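Local structure of glycerol uptake operon antiterminator-related protein (Thermotoga maritima, 1VKF) at residues M24-I30 / I51-K57; E73-L77 / V97-I103. The protein is of unproven function but is probably a TIM-barrel antiterminator responsive to glycerol-3-phosphate that takes part in regulating glycerol uptake genes. All blocks are in the same frame, centred on the assembly; numbering follows the deposited sequence.

Contact 1. Residues M24-I30 / I51-K57; sequences MDSIGEI and ILKDRGK
Arg55 and Lys57, just beyond the C-terminal end of helix 45-54, each donate a side-chain hydrogen bond to a backbone carbonyl of the loop 24-30. The Arg55 chain runs extended from CG to NE, which carries the guanidinium out to Gly28. There Arg55 NH1 meets Gly28 O at 2.7 Å, with an almost straight N-H...O angle of 176° and the oxygen in the guanidinium plane. Water 2 joins the same NH1 to Ile30 N, while CG2 of Ile27 approaches the guanidinium obliquely. Lys57 first bends at chi2 (-48°) and then straightens, bringing Lys57 NZ within 2.7 Å of Ile30 O. A second carbonyl, Pro32 O, also accepts from this amine. A methionine in place of Lys57 would probably leave the Ile30 and Pro32 carbonyls without their shared donor and the loop less firmly held. Ile30 crosses Leu52 at about a right angle, Ile30 CD1 lying 3.8 Å from Leu52 CD2. Selenomethionine Met24, its chain bent at chi2 and chi3, meets Ile51 tip to tip, Met24 CE lying 3.8 Å from Ile51 CG2. Gly56 has positive phi in a Schellman motif that closes the helix. Loop 24-30 links parallel strands 16-21 and 34-41 without a helix between them, and packs outside the barrel beside helix 45-54, where a βα unit of a TIM barrel normally places its helix.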
HETATM    1  N   MSE A  24      14.119  -7.811  -4.128  1.00 16.63           N
HETATM    2  CA  MSE A  24      13.670  -9.088  -4.662  1.00 20.69           C
HETATM    3  C   MSE A  24      14.817 -10.085  -4.803  1.00 28.19           C
HETATM    4  O   MSE A  24      14.651 -11.156  -5.379  1.00 29.48           O
HETATM    5  CB  MSE A  24      13.039  -8.843  -6.028  1.00 19.84           C
HETATM    6  CG  MSE A  24      11.750  -8.095  -5.916  1.00 20.42           C
HETATM    7 SE   MSE A  24      10.333  -9.137  -5.024  1.00 21.32          SE
HETATM    8  CE  MSE A  24      10.299 -10.777  -6.201  1.00 16.95           C
ATOM      9  N   ASP A  25      15.988  -9.739  -4.297  1.00 32.04           N
ATOM     10  CA  ASP A  25      17.141 -10.640  -4.439  1.00 36.27           C
ATOM     11  C   ASP A  25      17.046 -11.676  -3.329  1.00 36.90           C
ATOM     12  O   ASP A  25      17.005 -12.873  -3.612  1.00 41.90           O
ATOM     13  CB  ASP A  25      18.473  -9.877  -4.400  1.00 36.19           C
ATOM     14  CG  ASP A  25      19.678 -10.745  -4.843  1.00 43.44           C
ATOM     15  OD1 ASP A  25      19.726 -11.955  -4.517  1.00 45.64           O
ATOM     16  OD2 ASP A  25      20.639 -10.300  -5.511  1.00 44.23           O
ATOM     17  N   SER A  26      16.987 -11.223  -2.081  1.00 37.31           N
ATOM     18  CA  SER A  26      16.898 -12.141  -0.947  1.00 39.02           C
ATOM     19  C   SER A  26      15.516 -11.949  -0.379  1.00 37.94           C
ATOM     20  O   SER A  26      15.211 -10.866   0.121  1.00 39.86           O
ATOM     21  CB  SER A  26      17.964 -11.838   0.114  1.00 40.73           C
ATOM     22  OG  SER A  26      19.271 -11.870  -0.437  1.00 46.22           O
ATOM     23  N   ILE A  27      14.672 -12.979  -0.493  1.00 30.90           N
ATOM     24  CA  ILE A  27      13.274 -12.856  -0.129  1.00 26.09           C
ATOM     25  C   ILE A  27      12.902 -13.761   1.028  1.00 22.61           C
ATOM     26  O   ILE A  27      12.318 -13.284   1.986  1.00 24.70           O
ATOM     27  CB  ILE A  27      12.377 -13.159  -1.335  1.00 29.31           C
ATOM     28  CG1 ILE A  27      12.736 -12.235  -2.512  1.00 33.39           C
ATOM     29  CG2 ILE A  27      10.936 -12.969  -0.977  1.00 33.18           C
ATOM     30  CD1 ILE A  27      11.951 -12.544  -3.788  1.00 41.73           C
ATOM     31  N   GLY A  28      13.201 -15.059   0.939  1.00 18.05           N
ATOM     32  CA  GLY A  28      12.791 -15.992   1.975  1.00 17.89           C
ATOM     33  C   GLY A  28      11.285 -16.229   1.970  1.00 16.96           C
ATOM     34  O   GLY A  28      10.622 -15.881   0.994  1.00 18.64           O
ATOM     35  N   GLU A  29      10.749 -16.815   3.038  1.00 10.78           N
ATOM     36  CA  GLU A  29       9.325 -17.093   3.149  1.00 12.37           C
ATOM     37  C   GLU A  29       8.570 -15.803   3.376  1.00 12.96           C
ATOM     38  O   GLU A  29       8.991 -14.949   4.152  1.00 13.95           O
ATOM     39  CB  GLU A  29       9.041 -18.051   4.320  1.00 12.45           C
ATOM     40  CG  GLU A  29       7.569 -18.337   4.573  1.00 15.96           C
ATOM     41  CD  GLU A  29       6.918 -19.105   3.413  1.00 25.02           C
ATOM     42  OE1 GLU A  29       7.673 -19.729   2.650  1.00 21.47           O
ATOM     43  OE2 GLU A  29       5.669 -19.116   3.277  1.00 24.23           O
ATOM     44  N   ILE A  30       7.425 -15.677   2.715  1.00  8.39           N
ATOM     45  CA  ILE A  30       6.523 -14.557   2.914  1.00  9.59           C
ATOM     46  C   ILE A  30       5.212 -15.116   3.432  1.00  8.96           C
ATOM     47  O   ILE A  30       4.417 -15.714   2.664  1.00 11.09           O
ATOM     48  CB  ILE A  30       6.305 -13.749   1.585  1.00 10.44           C
ATOM     49  CG1 ILE A  30       7.632 -13.232   1.021  1.00 12.02           C
ATOM     50  CG2 ILE A  30       5.305 -12.612   1.837  1.00 12.66           C
ATOM     51  CD1 ILE A  30       7.553 -12.687  -0.431  1.00 15.48           C
ATOM     52  N   ILE A  51       7.366 -13.846  -9.740  1.00  7.83           N
ATOM     53  CA  ILE A  51       7.879 -14.546  -8.548  1.00  8.99           C
ATOM     54  C   ILE A  51       6.782 -14.509  -7.449  1.00  7.10           C
ATOM     55  O   ILE A  51       6.484 -15.521  -6.795  1.00  6.84           O
ATOM     56  CB  ILE A  51       9.217 -13.965  -8.042  1.00 10.30           C
ATOM     57  CG1 ILE A  51      10.359 -14.278  -8.995  1.00 15.46           C
ATOM     58  CG2 ILE A  51       9.502 -14.445  -6.603  1.00 16.14           C
ATOM     59  CD1 ILE A  51      11.601 -13.337  -8.759  1.00 20.52           C
ATOM     60  N   LEU A  52       6.194 -13.332  -7.236  1.00  7.25           N
ATOM     61  CA  LEU A  52       5.294 -13.111  -6.120  1.00  6.61           C
ATOM     62  C   LEU A  52       3.936 -13.724  -6.414  1.00  6.43           C
ATOM     63  O   LEU A  52       3.319 -14.340  -5.532  1.00  8.26           O
ATOM     64  CB  LEU A  52       5.150 -11.617  -5.852  1.00  7.65           C
ATOM     65  CG  LEU A  52       6.438 -10.948  -5.321  1.00  6.14           C
ATOM     66  CD1 LEU A  52       6.200  -9.437  -5.258  1.00  8.02           C
ATOM     67  CD2 LEU A  52       6.858 -11.472  -3.982  1.00  9.70           C
ATOM     68  N   LYS A  53       3.482 -13.609  -7.654  1.00 10.06           N
ATOM     69  CA  LYS A  53       2.194 -14.191  -8.030  1.00 10.32           C
ATOM     70  C   LYS A  53       2.291 -15.728  -7.992  1.00  9.83           C
ATOM     71  O   LYS A  53       1.347 -16.394  -7.639  1.00  9.70           O
ATOM     72  CB  LYS A  53       1.725 -13.697  -9.407  1.00 13.08           C
ATOM     73  CG  LYS A  53       1.346 -12.162  -9.458  1.00 12.78           C
ATOM     74  CD  LYS A  53       0.200 -11.773  -8.516  1.00 19.34           C
ATOM     75  CE  LYS A  53      -1.100 -12.537  -8.856  1.00 19.82           C
ATOM     76  NZ  LYS A  53      -2.241 -12.355  -7.840  1.00 19.14           N
ATOM     77  N   ASP A  54       3.447 -16.268  -8.335  1.00  6.96           N
ATOM     78  CA  ASP A  54       3.693 -17.717  -8.287  1.00  8.04           C
ATOM     79  C   ASP A  54       3.570 -18.254  -6.839  1.00  7.10           C
ATOM     80  O   ASP A  54       3.223 -19.438  -6.651  1.00  6.37           O
ATOM     81  CB  ASP A  54       5.069 -18.047  -8.846  1.00 10.68           C
ATOM     82  CG  ASP A  54       5.079 -18.170 -10.399  1.00 11.41           C
ATOM     83  OD1 ASP A  54       3.997 -18.063 -11.035  1.00 16.14           O
ATOM     84  OD2 ASP A  54       6.106 -18.383 -11.054  1.00 15.68           O
ATOM     85  N   ARG A  55       3.900 -17.424  -5.865  1.00  6.33           N
ATOM     86  CA  ARG A  55       3.754 -17.749  -4.434  1.00  7.51           C
ATOM     87  C   ARG A  55       2.322 -17.601  -3.953  1.00  9.08           C
ATOM     88  O   ARG A  55       2.052 -17.787  -2.775  1.00 13.51           O
ATOM     89  CB  ARG A  55       4.683 -16.943  -3.580  1.00  9.70           C
ATOM     90  CG  ARG A  55       6.134 -17.344  -3.678  1.00 10.08           C
ATOM     91  CD  ARG A  55       7.037 -16.392  -3.067  1.00 17.81           C
ATOM     92  NE  ARG A  55       8.459 -16.716  -3.211  1.00 21.88           N
ATOM     93  CZ  ARG A  55       9.330 -16.592  -2.218  1.00 21.64           C
ATOM     94  NH1 ARG A  55       8.911 -16.230  -1.023  1.00 20.20           N
ATOM     95  NH2 ARG A  55      10.613 -16.850  -2.408  1.00 26.70           N
ATOM     96  N   GLY A  56       1.400 -17.262  -4.845  1.00  8.58           N
ATOM     97  CA  GLY A  56      -0.000 -17.179  -4.503  1.00 10.27           C
ATOM     98  C   GLY A  56      -0.405 -15.879  -3.814  1.00 11.06           C
ATOM     99  O   GLY A  56      -1.443 -15.810  -3.195  1.00 11.34           O
ATOM    100  N   LYS A  57       0.432 -14.856  -3.911  1.00  8.61           N
ATOM    101  CA  LYS A  57       0.163 -13.582  -3.262  1.00  8.39           C
ATOM    102  C   LYS A  57      -0.688 -12.655  -4.124  1.00  9.99           C
ATOM    103  O   LYS A  57      -0.616 -12.694  -5.350  1.00 11.02           O
ATOM    104  CB  LYS A  57       1.456 -12.881  -2.948  1.00  8.70           C
ATOM    105  CG  LYS A  57       2.453 -13.700  -2.114  1.00  9.96           C
ATOM    106  CD  LYS A  57       1.866 -14.369  -0.892  1.00  9.43           C
ATOM    107  CE  LYS A  57       2.835 -15.259  -0.091  1.00 10.73           C
ATOM    108  NZ  LYS A  57       2.179 -15.823   1.104  1.00  7.42           N
TER
HETATM  109  O   HOH W   1      13.709 -16.646  -1.645  1.00 54.25           O
HETATM  110  O   HOH W   2       6.460 -17.181   0.217  1.00 32.40           O

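Contact 2. Residues E73-L77 / V97-I103; sequences EEAIL and VAKKNGI
The carboxylate of Glu73 and the amide of Asn101 meet with their planes 73° apart, the Glu73 oxygen lying close to the amide plane. Asn101 ND2 lies 2.7 Å from Glu73 OE2, which accepts through its anti lone pair; the N-H...O angle is 168°. The other hydrogen of Asn101 ND2 turns back to Val97 O at 2.9 Å, also near the amide plane. That carbonyl takes a further bond from Asn101 N, the two donors reaching it from opposite faces of its plane. With both N-H groups engaged, the amide is fixed in its rotation. The Glu73 side chain gets there with CG anti to the backbone N (chi1 -164°) and the rest extended, passing across CG1 of Val97, which stands 3.6 Å from Glu73 CB. Further along helix 73-82, Ile76 uses two branches: Ile76 CD1 rests against Val97 CG1 at 3.6 Å, and Ile76 CG2 meets Ile103 CD1 at 3.6 Å. Leu77 crosses Ile103 at about a right angle, Leu77 CD2 lying 4.0 Å from Ile103 CD1. Helix 92-100 ends in a Schellman motif with Gly102 at C-prime, and the turn brings Ile103 back toward helix 73-82. Chemically, the contact couples an apolar patch, the buried Ile76 and Ile103 with CG1 of Val97, to a bond between a probably charged carboxylate and a neutral amide, whose donation may help to stabilise the negative charge.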
ATOM      1  N   GLU A  73      -2.089   7.256 -17.065  1.00  9.77           N
ATOM      2  CA  GLU A  73      -2.842   6.103 -17.527  1.00 10.07           C
ATOM      3  C   GLU A  73      -1.987   4.997 -18.139  1.00  7.78           C
ATOM      4  O   GLU A  73      -2.182   3.823 -17.860  1.00  6.56           O
ATOM      5  CB  GLU A  73      -3.907   6.546 -18.504  1.00 11.78           C
ATOM      6  CG  GLU A  73      -4.983   5.500 -18.764  1.00 16.38           C
ATOM      7  CD  GLU A  73      -6.258   6.124 -19.300  1.00 25.41           C
ATOM      8  OE1 GLU A  73      -6.156   7.055 -20.111  1.00 35.09           O
ATOM      9  OE2 GLU A  73      -7.349   5.694 -18.909  1.00 16.00           O
ATOM     10  N   GLU A  74      -1.098   5.372 -19.042  1.00  8.31           N
ATOM     11  CA  GLU A  74      -0.210   4.403 -19.669  1.00  8.33           C
ATOM     12  C   GLU A  74       0.713   3.692 -18.666  1.00  6.78           C
ATOM     13  O   GLU A  74       0.861   2.470 -18.740  1.00  6.68           O
ATOM     14  CB  GLU A  74       0.604   5.040 -20.810  1.00  8.39           C
ATOM     15  CG  GLU A  74      -0.223   5.680 -21.911  1.00  9.96           C
ATOM     16  CD  GLU A  74      -0.685   7.112 -21.653  1.00 16.88           C
ATOM     17  OE1 GLU A  74      -0.504   7.667 -20.537  1.00 16.86           O
ATOM     18  OE2 GLU A  74      -1.287   7.687 -22.592  1.00 16.60           O
ATOM     19  N   ALA A  75       1.244   4.428 -17.688  1.00  8.19           N
ATOM     20  CA  ALA A  75       2.019   3.827 -16.612  1.00  6.14           C
ATOM     21  C   ALA A  75       1.211   2.836 -15.793  1.00  7.39           C
ATOM     22  O   ALA A  75       1.661   1.725 -15.495  1.00  8.05           O
ATOM     23  CB  ALA A  75       2.630   4.878 -15.720  1.00  7.99           C
ATOM     24  N   ILE A  76      -0.021   3.209 -15.462  1.00  6.61           N
ATOM     25  CA  ILE A  76      -0.879   2.314 -14.665  1.00  8.00           C
ATOM     26  C   ILE A  76      -1.214   1.034 -15.442  1.00  9.79           C
ATOM     27  O   ILE A  76      -1.122  -0.084 -14.885  1.00  8.84           O
ATOM     28  CB  ILE A  76      -2.189   3.022 -14.249  1.00  8.54           C
ATOM     29  CG1 ILE A  76      -1.958   4.174 -13.277  1.00 12.28           C
ATOM     30  CG2 ILE A  76      -3.159   2.014 -13.673  1.00 15.82           C
ATOM     31  CD1 ILE A  76      -3.042   5.228 -13.334  1.00 16.94           C
ATOM     32  N   LEU A  77      -1.539   1.180 -16.735  1.00  6.36           N
ATOM     33  CA  LEU A  77      -1.798   0.037 -17.620  1.00  6.16           C
ATOM     34  C   LEU A  77      -0.554  -0.836 -17.800  1.00  2.93           C
ATOM     35  O   LEU A  77      -0.703  -2.054 -17.881  1.00  6.63           O
ATOM     36  CB  LEU A  77      -2.331   0.446 -18.998  1.00  4.06           C
ATOM     37  CG  LEU A  77      -3.712   1.076 -18.904  1.00  7.13           C
ATOM     38  CD1 LEU A  77      -4.144   1.591 -20.269  1.00  7.76           C
ATOM     39  CD2 LEU A  77      -4.709   0.104 -18.290  1.00 14.36           C
ATOM     40  N   VAL A  97      -7.280   7.747 -12.125  1.00  9.92           N
ATOM     41  CA  VAL A  97      -7.165   7.097 -13.401  1.00 10.44           C
ATOM     42  C   VAL A  97      -7.236   5.576 -13.186  1.00 11.45           C
ATOM     43  O   VAL A  97      -7.820   4.859 -13.975  1.00  9.70           O
ATOM     44  CB  VAL A  97      -5.841   7.528 -14.136  1.00 13.16           C
ATOM     45  CG1 VAL A  97      -5.613   6.662 -15.357  1.00 17.61           C
ATOM     46  CG2 VAL A  97      -5.918   8.967 -14.554  1.00 18.26           C
ATOM     47  N   ALA A  98      -6.599   5.069 -12.132  1.00  7.67           N
ATOM     48  CA  ALA A  98      -6.650   3.644 -11.840  1.00 10.53           C
ATOM     49  C   ALA A  98      -8.098   3.249 -11.662  1.00 11.93           C
ATOM     50  O   ALA A  98      -8.545   2.329 -12.286  1.00 12.31           O
ATOM     51  CB  ALA A  98      -5.862   3.304 -10.627  1.00 13.64           C
ATOM     52  N   LYS A  99      -8.797   3.972 -10.812  1.00 11.01           N
ATOM     53  CA  LYS A  99     -10.201   3.700 -10.507  1.00 13.59           C
ATOM     54  C   LYS A  99     -11.089   3.712 -11.763  1.00 13.62           C
ATOM     55  O   LYS A  99     -11.902   2.822 -11.948  1.00 15.25           O
ATOM     56  CB  LYS A  99     -10.683   4.729  -9.477  1.00 15.52           C
ATOM     57  CG  LYS A  99     -12.112   4.546  -9.011  1.00 24.65           C
ATOM     58  CD  LYS A  99     -12.519   5.739  -8.138  1.00 33.27           C
ATOM     59  CE  LYS A  99     -13.710   5.462  -7.243  1.00 36.95           C
ATOM     60  NZ  LYS A  99     -13.678   6.443  -6.133  1.00 31.59           N
ATOM     61  N   LYS A 100     -10.910   4.721 -12.604  1.00 15.00           N
ATOM     62  CA  LYS A 100     -11.628   4.859 -13.877  1.00 14.48           C
ATOM     63  C   LYS A 100     -11.436   3.635 -14.793  1.00 13.76           C
ATOM     64  O   LYS A 100     -12.318   3.302 -15.591  1.00 15.48           O
ATOM     65  CB  LYS A 100     -11.110   6.092 -14.615  1.00 14.07           C
ATOM     66  CG  LYS A 100     -11.795   7.386 -14.175  1.00 27.57           C
ATOM     67  N   ASN A 101     -10.274   2.990 -14.684  1.00 10.84           N
ATOM     68  CA  ASN A 101      -9.953   1.825 -15.493  1.00 12.67           C
ATOM     69  C   ASN A 101     -10.212   0.498 -14.791  1.00 15.90           C
ATOM     70  O   ASN A 101      -9.825  -0.568 -15.306  1.00 16.62           O
ATOM     71  CB  ASN A 101      -8.488   1.902 -15.930  1.00 12.42           C
ATOM     72  CG  ASN A 101      -8.282   2.857 -17.063  1.00 17.81           C
ATOM     73  OD1 ASN A 101      -8.574   2.501 -18.218  1.00 16.94           O
ATOM     74  ND2 ASN A 101      -7.830   4.096 -16.762  1.00 10.30           N
ATOM     75  N   GLY A 102     -10.835   0.562 -13.608  1.00 17.25           N
ATOM     76  CA  GLY A 102     -11.219  -0.637 -12.872  1.00 16.56           C
ATOM     77  C   GLY A 102     -10.079  -1.366 -12.197  1.00 15.03           C
ATOM     78  O   GLY A 102     -10.187  -2.553 -11.890  1.00 13.86           O
ATOM     79  N   ILE A 103      -9.008  -0.625 -11.900  1.00  9.06           N
ATOM     80  CA  ILE A 103      -7.809  -1.155 -11.297  1.00 12.65           C
ATOM     81  C   ILE A 103      -7.806  -0.791  -9.791  1.00  9.67           C
ATOM     82  O   ILE A 103      -7.846   0.382  -9.433  1.00 10.30           O
ATOM     83  CB  ILE A 103      -6.617  -0.584 -12.013  1.00  9.34           C
ATOM     84  CG1 ILE A 103      -6.595  -1.122 -13.469  1.00 13.68           C
ATOM     85  CG2 ILE A 103      -5.347  -0.971 -11.300  1.00 10.79           C
ATOM     86  CD1 ILE A 103      -5.762  -0.331 -14.424  1.00 18.67           C
TER

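From the N terminus, strand 16-21 leads into the loop 24-30, and the chain then passes through strand 34-41 before helix 45-54 brings residues 51-57 back to that loop, closing contact 1. Only after strands 58-62 and 66-67 does contact 2 open on helix 73-82; strand 86-89 follows, and helix 92-100 and the turn after it close it. The two loops are therefore in series, neither nested nor crossed. Their centres lie 25 Å apart and their nearest atoms about 12 Å apart. Contact 1 joins a loop to a helix end, whereas contact 2 joins consecutive helices, so together they tie neighbouring elements round the outside of one barrel.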